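Local atomic coordinates of gene 12 protein (Mycobacterium phage D29, PDB entry 3HC7), a protein that hydrolyses the ester link between mycolic acids and the arabinogalactan-peptidoglycan of the mycobacterial cell wall, completing lysis of the host after holin has opened its membrane. Residues 16-21 against 34-39; 47-52 against 186-191; 59-64 against 101-106; 84-89 against 118-123; 178-183 against 208-213. One frame throughout, in Å; residues are numbered along the deposited sequence.

Interaction 1 of 5, residues 16-21 against 34-39; sequences DPLGPG and YRWQPI
P17 and L18 meet W36 and P38 at the edge of the alpha/beta-hydrolase sheet, where a type I beta turn from D16 to G19 leans on the outermost strand 35-38. The contact is small and lies at the surface. P17 CB presses on P38 CB at 3.4 Å, tighter than usual for two carbons, while P17 CG reaches on towards the carbonyl oxygen of I39. L18 adds a second apolar touch: with CG turned beside its own backbone N (chi1 -66°), its CD2 branch comes within 3.7 Å of P38 CG and also touches W36 CH2. The indole of W36 swings out with CG opposite the backbone N (chi1 179°), which brings one face under P38, two residues on along the strand, whose CG sits 3.2 Å above the ring plane, towards the rim. NE1 of the indole is held by T8 on the adjacent strand 5-9, so the ring cannot easily rotate, and A24 and A27 of helix 22-27 also pack against it. The turn itself is stiffened from within as an Asx turn: the backbone N of L18 donates to D16 OD1 at 2.9 Å, nearly along the C-O axis of the carboxylate.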
# COMPACT_ATOMS: atom_id res chain seq x y z
N ASP A 16 -6.53 -7.24 -12.04
CA ASP A 16 -7.89 -6.95 -12.49
C ASP A 16 -8.62 -6.06 -11.50
O ASP A 16 -9.04 -6.51 -10.44
CB ASP A 16 -8.67 -8.25 -12.72
CG ASP A 16 -10.03 -8.00 -13.36
OD1 ASP A 16 -10.69 -7.00 -13.02
OD2 ASP A 16 -10.43 -8.82 -14.22
N PRO A 17 -8.79 -4.78 -11.86
CA PRO A 17 -9.41 -3.78 -10.98
C PRO A 17 -10.68 -4.31 -10.33
O PRO A 17 -10.91 -4.08 -9.15
CB PRO A 17 -9.75 -2.65 -11.95
CG PRO A 17 -8.71 -2.74 -13.00
CD PRO A 17 -8.41 -4.21 -13.17
N LEU A 18 -11.48 -5.02 -11.12
CA LEU A 18 -12.79 -5.48 -10.69
C LEU A 18 -12.73 -6.86 -10.03
O LEU A 18 -13.71 -7.33 -9.46
CB LEU A 18 -13.75 -5.52 -11.88
CG LEU A 18 -14.09 -4.16 -12.49
CD1 LEU A 18 -14.75 -4.33 -13.86
CD2 LEU A 18 -14.99 -3.38 -11.56
N GLY A 19 -11.56 -7.48 -10.10
CA GLY A 19 -11.39 -8.82 -9.56
C GLY A 19 -11.50 -8.88 -8.05
O GLY A 19 -11.50 -7.85 -7.37
N PRO A 20 -11.62 -10.11 -7.52
CA PRO A 20 -11.61 -10.45 -6.09
C PRO A 20 -10.40 -9.87 -5.40
O PRO A 20 -9.30 -9.88 -5.96
CB PRO A 20 -11.47 -11.97 -6.10
CG PRO A 20 -12.04 -12.41 -7.39
CD PRO A 20 -11.84 -11.29 -8.37
N GLY A 21 -10.58 -9.39 -4.18
CA GLY A 21 -9.49 -8.79 -3.43
C GLY A 21 -10.00 -7.73 -2.47
O GLY A 21 -11.02 -7.10 -2.71
N TYR A 34 -21.34 4.99 -1.98
CA TYR A 34 -20.20 5.50 -2.73
C TYR A 34 -20.30 5.10 -4.20
O TYR A 34 -20.81 4.04 -4.52
CB TYR A 34 -18.89 4.92 -2.19
CG TYR A 34 -18.44 5.42 -0.84
CD1 TYR A 34 -18.84 4.78 0.33
CD2 TYR A 34 -17.57 6.50 -0.73
CE1 TYR A 34 -18.42 5.22 1.56
CE2 TYR A 34 -17.14 6.94 0.50
CZ TYR A 34 -17.56 6.30 1.65
OH TYR A 34 -17.14 6.73 2.88
N ARG A 35 -19.80 5.97 -5.08
CA ARG A 35 -19.51 5.58 -6.46
C ARG A 35 -18.11 4.97 -6.50
O ARG A 35 -17.22 5.43 -5.79
CB ARG A 35 -19.58 6.80 -7.37
CG ARG A 35 -20.96 7.40 -7.48
CD ARG A 35 -20.91 8.91 -7.46
NE ARG A 35 -20.74 9.50 -8.78
CZ ARG A 35 -20.65 10.81 -9.00
NH1 ARG A 35 -20.69 11.66 -7.99
NH2 ARG A 35 -20.50 11.26 -10.24
N TRP A 36 -17.92 3.96 -7.33
CA TRP A 36 -16.69 3.17 -7.29
C TRP A 36 -15.85 3.24 -8.56
O TRP A 36 -16.32 2.94 -9.65
CB TRP A 36 -17.03 1.71 -6.96
CG TRP A 36 -15.84 0.80 -6.92
CD1 TRP A 36 -14.57 1.13 -6.54
CD2 TRP A 36 -15.83 -0.59 -7.23
NE1 TRP A 36 -13.76 0.02 -6.61
CE2 TRP A 36 -14.51 -1.05 -7.03
CE3 TRP A 36 -16.80 -1.50 -7.67
CZ2 TRP A 36 -14.14 -2.37 -7.26
CZ3 TRP A 36 -16.43 -2.81 -7.89
CH2 TRP A 36 -15.12 -3.24 -7.68
N GLN A 37 -14.58 3.64 -8.39
CA GLN A 37 -13.62 3.67 -9.48
C GLN A 37 -12.38 2.83 -9.17
O GLN A 37 -11.42 3.32 -8.59
CB GLN A 37 -13.18 5.10 -9.78
CG GLN A 37 -12.17 5.19 -10.91
CD GLN A 37 -12.70 4.58 -12.19
OE1 GLN A 37 -13.68 5.06 -12.76
NE2 GLN A 37 -12.06 3.51 -12.65
N PRO A 38 -12.41 1.55 -9.57
CA PRO A 38 -11.25 0.67 -9.38
C PRO A 38 -10.08 1.18 -10.21
O PRO A 38 -10.31 1.67 -11.32
CB PRO A 38 -11.73 -0.67 -9.94
CG PRO A 38 -13.20 -0.58 -9.98
CD PRO A 38 -13.53 0.85 -10.22
N ILE A 39 -8.87 1.09 -9.69
CA ILE A 39 -7.70 1.59 -10.41
C ILE A 39 -7.04 0.51 -11.28
O ILE A 39 -6.52 -0.48 -10.76
CB ILE A 39 -6.65 2.19 -9.43
CG1 ILE A 39 -7.26 3.35 -8.63
CG2 ILE A 39 -5.41 2.63 -10.18
CD1 ILE A 39 -7.85 4.44 -9.48

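Interaction 2 of 5, residues 47-52 against 186-191; sequences FPMWPS and IVMKAS
M188, W50 and F47 give up much of the surface in this contact, which sets the start of helix 50-70 against the end of helix 179-189. The carbonyl oxygens of V187, M188, K189 and A190 face segment 47-52, meeting CH groups, a ring edge and a water. The carbonyl oxygen of M188 lies at the edge of the W50 indole, 3.7 Å from CE3, while W50 CB rests 3.5 Å from the oxygen of K189. M188 CG touches M49 SD at 4.2 Å. F47, its CG opposite the backbone N (chi1 -173°), sends its ring across V187 at about a right angle; V187 O lies in the ring plane at its edge, 3.7 Å from CE1, and A190 CB adds an apolar touch. A water sits between the segments, accepting from W50 N at 3.0 Å and within hydrogen-bonding reach of V187 O and A190 O, so polar backbone atoms of both segments share one partner. I86 of helix 83-96 covers both W50 and M188. The side chain of M49 lies about 7 Å from that of the active-site S82, placing this helix-end junction beside the catalytic centre of an alpha/beta-hydrolase of the cutinase family.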
# COMPACT_ATOMS: atom_id res chain seq x y z
N PHE A 47 7.33 -8.56 -8.68
CA PHE A 47 8.69 -8.11 -9.00
C PHE A 47 8.93 -7.97 -10.49
O PHE A 47 8.66 -8.90 -11.24
CB PHE A 47 9.75 -9.05 -8.43
CG PHE A 47 11.15 -8.51 -8.59
CD1 PHE A 47 11.66 -7.59 -7.68
CD2 PHE A 47 11.93 -8.87 -9.67
CE1 PHE A 47 12.94 -7.07 -7.83
CE2 PHE A 47 13.21 -8.36 -9.84
CZ PHE A 47 13.71 -7.45 -8.92
N PRO A 48 9.47 -6.81 -10.91
CA PRO A 48 9.82 -5.68 -10.04
C PRO A 48 8.56 -4.94 -9.59
O PRO A 48 7.68 -4.66 -10.40
CB PRO A 48 10.64 -4.77 -10.95
CG PRO A 48 10.13 -5.04 -12.32
CD PRO A 48 9.68 -6.49 -12.34
N MET A 49 8.48 -4.64 -8.30
CA MET A 49 7.30 -4.01 -7.74
C MET A 49 7.26 -2.50 -7.98
O MET A 49 6.22 -1.96 -8.35
CB MET A 49 7.21 -4.30 -6.24
CG MET A 49 5.94 -3.79 -5.58
SD MET A 49 5.87 -4.22 -3.83
CE MET A 49 5.77 -6.02 -3.97
N TRP A 50 8.37 -1.81 -7.75
CA TRP A 50 8.29 -0.35 -7.81
C TRP A 50 7.76 0.21 -9.14
O TRP A 50 6.93 1.12 -9.12
CB TRP A 50 9.57 0.36 -7.36
CG TRP A 50 9.23 1.76 -6.91
CD1 TRP A 50 9.37 2.91 -7.63
CD2 TRP A 50 8.61 2.13 -5.67
NE1 TRP A 50 8.90 3.98 -6.90
CE2 TRP A 50 8.43 3.53 -5.70
CE3 TRP A 50 8.21 1.42 -4.53
CZ2 TRP A 50 7.86 4.24 -4.63
CZ3 TRP A 50 7.65 2.12 -3.47
CH2 TRP A 50 7.47 3.52 -3.53
N PRO A 51 8.21 -0.33 -10.28
CA PRO A 51 7.61 0.15 -11.54
C PRO A 51 6.11 -0.11 -11.55
O PRO A 51 5.37 0.65 -12.17
CB PRO A 51 8.29 -0.70 -12.61
CG PRO A 51 9.61 -1.10 -11.98
CD PRO A 51 9.30 -1.30 -10.52
N SER A 52 5.68 -1.18 -10.89
CA SER A 52 4.25 -1.46 -10.81
C SER A 52 3.57 -0.36 -9.99
O SER A 52 2.55 0.18 -10.39
CB SER A 52 4.00 -2.84 -10.21
OG SER A 52 2.62 -3.13 -10.17
N ILE A 186 15.25 -3.22 -0.58
CA ILE A 186 15.86 -3.18 -1.90
C ILE A 186 14.95 -3.82 -2.95
O ILE A 186 14.71 -3.24 -4.02
CB ILE A 186 17.24 -3.85 -1.88
CG1 ILE A 186 18.25 -2.87 -1.27
CG2 ILE A 186 17.65 -4.28 -3.28
CD1 ILE A 186 19.57 -3.49 -0.93
N VAL A 187 14.45 -5.01 -2.63
CA VAL A 187 13.56 -5.75 -3.54
C VAL A 187 12.31 -4.95 -3.90
O VAL A 187 11.91 -4.86 -5.06
CB VAL A 187 13.19 -7.13 -2.93
CG1 VAL A 187 11.98 -7.71 -3.61
CG2 VAL A 187 14.35 -8.07 -3.06
N MET A 188 11.70 -4.34 -2.90
CA MET A 188 10.50 -3.54 -3.14
C MET A 188 10.73 -2.27 -3.98
O MET A 188 9.84 -1.85 -4.71
CB MET A 188 9.83 -3.20 -1.83
CG MET A 188 9.14 -4.39 -1.18
SD MET A 188 8.46 -3.94 0.42
CE MET A 188 7.84 -2.31 0.04
N LYS A 189 11.92 -1.67 -3.88
CA LYS A 189 12.21 -0.43 -4.61
C LYS A 189 12.90 -0.61 -5.97
O LYS A 189 13.02 0.35 -6.74
CB LYS A 189 13.08 0.49 -3.74
CG LYS A 189 12.42 0.92 -2.45
CD LYS A 189 13.45 1.32 -1.42
CE LYS A 189 14.30 2.50 -1.89
NZ LYS A 189 15.24 2.93 -0.81
N ALA A 190 13.37 -1.82 -6.26
CA ALA A 190 14.22 -2.04 -7.42
C ALA A 190 13.46 -1.92 -8.74
O ALA A 190 12.27 -2.23 -8.81
CB ALA A 190 14.88 -3.42 -7.33
N SER A 191 14.16 -1.49 -9.79
CA SER A 191 13.60 -1.43 -11.14
C SER A 191 13.67 -2.81 -11.82
O SER A 191 13.00 -3.04 -12.82
CB SER A 191 14.36 -0.41 -11.98
OG SER A 191 15.75 -0.71 -12.01
O HOH W 1 10.77 -3.62 -7.24

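Interaction 3 of 5, residues 59-64 against 101-106; sequences ELILQI and GRLHRF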
# COMPACT_ATOMS: atom_id res chain seq x y z
N GLU A 59 -2.15 6.21 -12.41
CA GLU A 59 -3.57 5.99 -12.71
C GLU A 59 -4.48 6.53 -11.61
O GLU A 59 -5.56 7.05 -11.89
CB GLU A 59 -3.86 4.52 -12.96
CG GLU A 59 -5.34 4.25 -13.29
CD GLU A 59 -5.75 4.76 -14.66
OE1 GLU A 59 -4.86 5.04 -15.50
OE2 GLU A 59 -6.97 4.87 -14.92
N LEU A 60 -4.06 6.40 -10.35
CA LEU A 60 -4.88 6.89 -9.25
C LEU A 60 -4.99 8.41 -9.27
O LEU A 60 -6.04 8.98 -8.98
CB LEU A 60 -4.32 6.41 -7.90
CG LEU A 60 -5.10 6.97 -6.71
CD1 LEU A 60 -6.58 6.65 -6.84
CD2 LEU A 60 -4.54 6.45 -5.40
N ILE A 61 -3.89 9.08 -9.62
CA ILE A 61 -3.89 10.53 -9.70
C ILE A 61 -4.82 10.97 -10.83
O ILE A 61 -5.68 11.84 -10.64
CB ILE A 61 -2.48 11.07 -9.96
CG1 ILE A 61 -1.61 10.90 -8.71
CG2 ILE A 61 -2.54 12.53 -10.37
CD1 ILE A 61 -0.12 11.05 -8.99
N LEU A 62 -4.65 10.36 -11.99
CA LEU A 62 -5.46 10.64 -13.17
C LEU A 62 -6.96 10.54 -12.86
O LEU A 62 -7.72 11.46 -13.12
CB LEU A 62 -5.09 9.68 -14.31
CG LEU A 62 -5.55 9.96 -15.74
CD1 LEU A 62 -5.12 8.85 -16.68
CD2 LEU A 62 -7.04 10.15 -15.82
N GLN A 63 -7.36 9.40 -12.29
CA GLN A 63 -8.76 9.13 -12.01
C GLN A 63 -9.35 10.10 -11.00
O GLN A 63 -10.48 10.55 -11.15
CB GLN A 63 -8.93 7.69 -11.52
CG GLN A 63 -8.75 6.65 -12.61
CD GLN A 63 -9.87 6.71 -13.64
OE1 GLN A 63 -9.72 6.25 -14.78
NE2 GLN A 63 -11.00 7.28 -13.24
N ILE A 64 -8.58 10.41 -9.96
CA ILE A 64 -9.04 11.34 -8.94
C ILE A 64 -9.39 12.70 -9.55
O ILE A 64 -10.45 13.26 -9.27
CB ILE A 64 -7.99 11.54 -7.83
CG1 ILE A 64 -7.99 10.32 -6.90
CG2 ILE A 64 -8.29 12.80 -7.05
CD1 ILE A 64 -6.84 10.31 -5.88
N GLY A 101 1.22 20.10 -4.22
CA GLY A 101 0.92 18.81 -4.80
C GLY A 101 -0.17 18.93 -5.85
O GLY A 101 -1.08 19.75 -5.71
N ARG A 102 -0.07 18.12 -6.90
CA ARG A 102 -1.04 18.11 -7.99
C ARG A 102 -2.49 17.96 -7.52
O ARG A 102 -3.41 18.47 -8.16
CB ARG A 102 -0.69 17.00 -8.98
CG ARG A 102 -1.53 16.97 -10.25
CD ARG A 102 -0.90 16.04 -11.27
NE ARG A 102 -1.81 15.68 -12.36
CZ ARG A 102 -1.59 14.68 -13.22
NH1 ARG A 102 -0.49 13.95 -13.13
NH2 ARG A 102 -2.48 14.42 -14.17
N LEU A 103 -2.70 17.27 -6.40
CA LEU A 103 -4.06 17.00 -5.94
C LEU A 103 -4.40 17.75 -4.66
O LEU A 103 -5.38 17.44 -4.00
CB LEU A 103 -4.26 15.50 -5.73
CG LEU A 103 -3.99 14.61 -6.95
CD1 LEU A 103 -4.12 13.15 -6.59
CD2 LEU A 103 -4.93 14.97 -8.08
N HIS A 104 -3.57 18.74 -4.32
CA HIS A 104 -3.71 19.42 -3.05
C HIS A 104 -5.04 20.14 -2.95
O HIS A 104 -5.60 20.24 -1.86
CB HIS A 104 -2.55 20.41 -2.83
CG HIS A 104 -2.59 21.08 -1.49
ND1 HIS A 104 -2.40 20.39 -0.31
CD2 HIS A 104 -2.81 22.37 -1.14
CE1 HIS A 104 -2.49 21.23 0.70
NE2 HIS A 104 -2.73 22.44 0.23
N ARG A 105 -5.55 20.63 -4.07
CA ARG A 105 -6.83 21.33 -4.09
C ARG A 105 -7.99 20.41 -3.75
O ARG A 105 -9.09 20.88 -3.48
CB ARG A 105 -7.07 21.99 -5.45
CG ARG A 105 -7.20 21.02 -6.61
CD ARG A 105 -7.04 21.73 -7.95
NE ARG A 105 -6.94 20.78 -9.06
CZ ARG A 105 -7.98 20.36 -9.77
NH1 ARG A 105 -9.20 20.81 -9.49
NH2 ARG A 105 -7.81 19.49 -10.76
N PHE A 106 -7.76 19.10 -3.76
CA PHE A 106 -8.82 18.17 -3.38
C PHE A 106 -8.70 17.78 -1.91
O PHE A 106 -9.52 17.03 -1.39
CB PHE A 106 -8.82 16.91 -4.25
CG PHE A 106 -8.99 17.19 -5.72
CD1 PHE A 106 -10.16 17.77 -6.20
CD2 PHE A 106 -8.00 16.85 -6.62
CE1 PHE A 106 -10.31 18.01 -7.55
CE2 PHE A 106 -8.15 17.09 -7.97
CZ PHE A 106 -9.31 17.68 -8.44
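I61 and I64, one helical turn apart on helix 50-70, are the residues that meet the loop 101-106, illustrating how a helix presents one stripe of side chains to a neighbour. Along the helix, L60 faces a different way, towards V91 of helix 83-96 and M78 of strand 76-81. I61 comes next and uses two branches. Its CG2, set opposite the backbone N because CG1 lies beside that N (chi1 -72°), rests on one face of the R102 guanidinium, 3.7 Å from CZ and offset towards the rim. Its CG1 turns instead to L103 CD1 at 4.0 Å. L62 then points away from the loop. With I64 the helix returns to the contact: CD1 reaches the same L103 CD1 at 4.0 Å, the two side chains crossing at about a right angle, and CG2 approaches F106 CD2 at 4.1 Å. L103, wedged between the two isoleucines, sits within the type I turn from G101 to H104, and its CD2 lies at the edge of the F106 ring. F76 of strand 76-81 touches both I64 and F106 and continues the apolar layer towards the sheet. The chain of R102 runs extended from CG to NE. The chemistry is therefore divided: buried isoleucine, leucine and phenylalanine side chains supply dispersion contact, and on the exposed side a salt bridge from R102 NE to E65, just beyond 59-64, probably helps to keep the guanidinium over I61 CG2.

Interaction 4 of 5, residues 84-89 against 118-123; sequences GAIVVG and NPMRQK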
# COMPACT_ATOMS: atom_id res chain seq x y z
N GLY A 84 -0.99 -2.06 -3.10
CA GLY A 84 -2.03 -1.07 -3.27
C GLY A 84 -1.98 0.02 -2.21
O GLY A 84 -2.34 1.17 -2.48
N ALA A 85 -1.54 -0.35 -1.01
CA ALA A 85 -1.40 0.61 0.08
C ALA A 85 -0.25 1.57 -0.21
O ALA A 85 -0.33 2.75 0.12
CB ALA A 85 -1.16 -0.11 1.40
N ILE A 86 0.81 1.06 -0.82
CA ILE A 86 1.90 1.94 -1.25
C ILE A 86 1.39 2.97 -2.26
O ILE A 86 1.70 4.16 -2.16
CB ILE A 86 3.08 1.18 -1.87
CG1 ILE A 86 3.60 0.08 -0.94
CG2 ILE A 86 4.23 2.14 -2.22
CD1 ILE A 86 4.68 -0.81 -1.60
N VAL A 87 0.62 2.51 -3.25
CA VAL A 87 0.07 3.41 -4.26
C VAL A 87 -0.74 4.53 -3.61
O VAL A 87 -0.50 5.71 -3.86
CB VAL A 87 -0.80 2.68 -5.31
CG1 VAL A 87 -1.55 3.70 -6.21
CG2 VAL A 87 0.06 1.74 -6.16
N VAL A 88 -1.70 4.16 -2.76
CA VAL A 88 -2.55 5.15 -2.10
C VAL A 88 -1.71 6.06 -1.19
O VAL A 88 -1.94 7.26 -1.11
CB VAL A 88 -3.68 4.50 -1.27
CG1 VAL A 88 -4.44 5.55 -0.45
CG2 VAL A 88 -4.65 3.74 -2.17
N GLY A 89 -0.74 5.46 -0.50
CA GLY A 89 0.13 6.19 0.40
C GLY A 89 1.00 7.21 -0.32
O GLY A 89 1.20 8.32 0.17
N ASN A 118 0.16 -2.16 5.05
CA ASN A 118 0.77 -0.96 4.46
C ASN A 118 2.30 -0.80 4.67
O ASN A 118 2.76 -0.51 5.77
CB ASN A 118 0.04 0.27 5.01
CG ASN A 118 0.48 1.56 4.36
OD1 ASN A 118 1.18 1.55 3.35
ND2 ASN A 118 0.06 2.69 4.93
N PRO A 119 3.09 -0.97 3.59
CA PRO A 119 4.54 -0.80 3.72
C PRO A 119 4.96 0.63 4.07
O PRO A 119 6.11 0.84 4.42
CB PRO A 119 5.07 -1.20 2.34
CG PRO A 119 4.01 -2.09 1.77
CD PRO A 119 2.71 -1.51 2.27
N MET A 120 4.04 1.58 3.96
CA MET A 120 4.32 2.96 4.36
C MET A 120 3.61 3.30 5.65
O MET A 120 3.45 4.48 5.98
CB MET A 120 3.83 3.95 3.30
CG MET A 120 4.63 4.00 2.02
SD MET A 120 3.82 5.12 0.83
CE MET A 120 4.08 6.71 1.61
N ARG A 121 3.15 2.30 6.38
CA ARG A 121 2.37 2.58 7.58
C ARG A 121 3.14 3.44 8.58
O ARG A 121 4.27 3.13 8.95
CB ARG A 121 1.88 1.30 8.25
CG ARG A 121 0.94 1.55 9.41
CD ARG A 121 0.39 0.26 9.99
NE ARG A 121 1.42 -0.52 10.66
CZ ARG A 121 1.85 -0.28 11.90
NH1 ARG A 121 1.34 0.72 12.61
NH2 ARG A 121 2.79 -1.04 12.44
N GLN A 122 2.51 4.53 9.01
CA GLN A 122 3.10 5.47 9.97
C GLN A 122 3.42 4.75 11.27
O GLN A 122 2.74 3.79 11.65
CB GLN A 122 2.13 6.63 10.22
CG GLN A 122 2.44 7.49 11.44
CD GLN A 122 1.48 8.66 11.59
OE1 GLN A 122 1.03 9.24 10.60
NE2 GLN A 122 1.17 9.02 12.83
N LYS A 123 4.46 5.21 11.97
CA LYS A 123 4.90 4.55 13.19
C LYS A 123 3.82 4.59 14.28
O LYS A 123 3.31 5.66 14.62
CB LYS A 123 6.19 5.18 13.72
CG LYS A 123 6.94 4.29 14.70
CD LYS A 123 7.59 5.09 15.82
CE LYS A 123 8.45 6.23 15.30
NZ LYS A 123 9.01 7.04 16.42
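I86 and P119 open the tight part of this contact: I86 CG1 lies 3.5 Å from P119 CG, closer than carbons usually come, and the two side chains cross at about a right angle. The isoleucine places CG1 beside its backbone N (chi1 -55°), which also lets CD1 lie against the proline ring at 3.7 Å. A85 packs nearby, its CB 3.5 Å from N118 OD1. That oxygen serves a second purpose, accepting from the backbone N of M120 at 2.9 Å with the donor well above the carbonyl plane, an Asx turn inside the type I turn from N118 to R121. The other end of the amide, ND2, is held by D160. Helix 83-96 follows the nucleophile elbow of this alpha/beta-hydrolase fold, G84 belonging to the GxSxG pattern around the active-site S82, and here the loop after strand 110-116 packs on it. The close fit continues at M120, which bends at chi3 (69°) and lays SD and CE along the backbone of G89, with CE 3.6 Å from G89 O; the missing side chain of G89 makes room for SD. On the loose side, Q122 and K123 turn away from the helix, and K123 stands exposed and poorly ordered.

Interaction 5 of 5, residues 178-183 against 208-213; sequences EYEVAI and GQRPIT
The carbonyl oxygen of G208 lies near the edge of the Y179 ring, 4.4 Å from CE1, where the link between helices 200-207 and 212-230 packs over the first turn of helix 179-189. This surface helix-to-loop contact is built on an arginine-tyrosine stack, a flat cation lying on an aromatic ring. G208 has positive phi, as does Q209, whose extended side chain brings NE2 to the ring edge, 3.9 Å from Y179 CD1. R210 does most of the work. Its chain runs straight from CG to NE across the tyrosine, with CD over the ring centre (3.6 Å to the centroid, a CH-pi contact) and the guanidinium flat beyond it, centres 4.0 Å apart and planes 8° from parallel, an off-centre cation-pi contact. I183 CG1 lies against the opposite face of the ring. NH1 of R210 forms a salt bridge with E214, while E180 stands beyond salt-bridge range and is joined through a water that accepts from R210 NH2 at 2.7 Å and donates to E180 OE2 at 2.8 Å. P211, the N-cap of helix 212-230, offers its carbonyl oxygen to a second water, in the plane of the tyrosine ring and 2.7 Å from Y179 OH.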
# COMPACT_ATOMS: atom_id res chain seq x y z
N GLU A 178 18.54 -3.60 9.87
CA GLU A 178 19.04 -4.97 9.84
C GLU A 178 19.15 -5.42 8.38
O GLU A 178 18.34 -5.03 7.53
CB GLU A 178 18.10 -5.86 10.65
CG GLU A 178 18.14 -7.34 10.33
CD GLU A 178 17.08 -8.11 11.12
OE1 GLU A 178 16.53 -7.55 12.08
OE2 GLU A 178 16.81 -9.28 10.78
N TYR A 179 20.16 -6.23 8.10
CA TYR A 179 20.48 -6.70 6.75
C TYR A 179 19.29 -7.26 5.97
O TYR A 179 19.01 -6.82 4.85
CB TYR A 179 21.57 -7.76 6.85
CG TYR A 179 22.04 -8.32 5.53
CD1 TYR A 179 22.82 -7.56 4.66
CD2 TYR A 179 21.71 -9.62 5.15
CE1 TYR A 179 23.25 -8.08 3.45
CE2 TYR A 179 22.14 -10.14 3.96
CZ TYR A 179 22.91 -9.38 3.12
OH TYR A 179 23.34 -9.93 1.94
N GLU A 180 18.61 -8.25 6.54
CA GLU A 180 17.45 -8.87 5.92
C GLU A 180 16.38 -7.83 5.60
O GLU A 180 15.76 -7.86 4.54
CB GLU A 180 16.87 -9.96 6.83
CG GLU A 180 17.71 -11.22 6.90
CD GLU A 180 18.84 -11.10 7.91
OE1 GLU A 180 18.98 -10.03 8.53
OE2 GLU A 180 19.59 -12.10 8.08
N VAL A 181 16.18 -6.91 6.53
CA VAL A 181 15.21 -5.85 6.33
C VAL A 181 15.64 -4.93 5.18
O VAL A 181 14.83 -4.56 4.33
CB VAL A 181 14.97 -5.03 7.63
CG1 VAL A 181 14.22 -3.76 7.34
CG2 VAL A 181 14.22 -5.88 8.65
N ALA A 182 16.93 -4.59 5.14
CA ALA A 182 17.43 -3.71 4.08
C ALA A 182 17.25 -4.35 2.70
O ALA A 182 16.92 -3.68 1.72
CB ALA A 182 18.91 -3.38 4.32
N ILE A 183 17.48 -5.66 2.62
CA ILE A 183 17.40 -6.33 1.33
C ILE A 183 15.94 -6.44 0.89
O ILE A 183 15.62 -6.28 -0.29
CB ILE A 183 18.12 -7.69 1.37
CG1 ILE A 183 19.63 -7.44 1.44
CG2 ILE A 183 17.77 -8.50 0.14
CD1 ILE A 183 20.46 -8.64 1.16
N GLY A 208 26.56 -3.00 0.64
CA GLY A 208 27.74 -3.67 1.16
C GLY A 208 27.41 -4.62 2.30
O GLY A 208 26.43 -5.37 2.23
N GLN A 209 28.20 -4.57 3.36
CA GLN A 209 28.02 -5.38 4.55
C GLN A 209 28.38 -6.85 4.41
O GLN A 209 29.11 -7.36 5.21
CB GLN A 209 26.62 -5.24 5.12
CG GLN A 209 26.35 -3.86 5.51
CD GLN A 209 25.05 -3.69 6.17
OE1 GLN A 209 24.52 -2.61 6.19
NE2 GLN A 209 24.52 -4.75 6.72
N ARG A 210 27.85 -7.52 3.41
CA ARG A 210 28.08 -8.95 3.22
C ARG A 210 28.35 -9.24 1.75
O ARG A 210 28.03 -8.42 0.90
CB ARG A 210 26.86 -9.75 3.67
CG ARG A 210 26.37 -9.40 5.05
CD ARG A 210 25.47 -10.48 5.59
NE ARG A 210 24.83 -10.07 6.84
CZ ARG A 210 23.95 -10.82 7.49
NH1 ARG A 210 23.62 -12.02 7.02
NH2 ARG A 210 23.40 -10.38 8.61
N PRO A 211 28.92 -10.42 1.45
CA PRO A 211 29.26 -10.72 0.06
C PRO A 211 28.08 -10.55 -0.87
O PRO A 211 26.93 -10.81 -0.50
CB PRO A 211 29.70 -12.19 0.12
CG PRO A 211 30.26 -12.34 1.50
CD PRO A 211 29.35 -11.50 2.37
N ILE A 212 28.36 -10.09 -2.08
CA ILE A 212 27.31 -9.83 -3.05
C ILE A 212 26.47 -11.08 -3.29
O ILE A 212 25.24 -11.02 -3.36
CB ILE A 212 27.88 -9.29 -4.38
CG1 ILE A 212 28.34 -7.85 -4.20
CG2 ILE A 212 26.81 -9.33 -5.46
CD1 ILE A 212 27.21 -6.90 -3.81
N THR A 213 27.14 -12.23 -3.40
CA THR A 213 26.45 -13.49 -3.65
C THR A 213 25.42 -13.81 -2.56
O THR A 213 24.35 -14.36 -2.83
CB THR A 213 27.45 -14.65 -3.77
OG1 THR A 213 28.30 -14.66 -2.62
CG2 THR A 213 28.32 -14.49 -5.01
O HOH W 2 24.96 -8.79 0.17
O HOH W 3 22.00 -12.51 9.38

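Interaction 4 lies about 4 Å from the centre of the chain, and the others spread outward from it. Interactions 2 and 3 both use helix 50-70, one at its start and one midway, and both touch interaction 4, interaction 2 through I86 and P119, interaction 3 through L60 on V87. Interaction 1, on the edge strand 35-38, touches interaction 3 alone, where I39 meets E59, L60 and Q63. Interaction 5 shares helix 179-189 with interaction 2, their centres about 17 Å apart, and lies across the chain's centre from interaction 1, about 38 Å between centres. Along the chain, interactions 3 and 4 alternate and interaction 4 is nested inside interaction 2; these last two bring sequence-distant pieces together beside the catalytic centre.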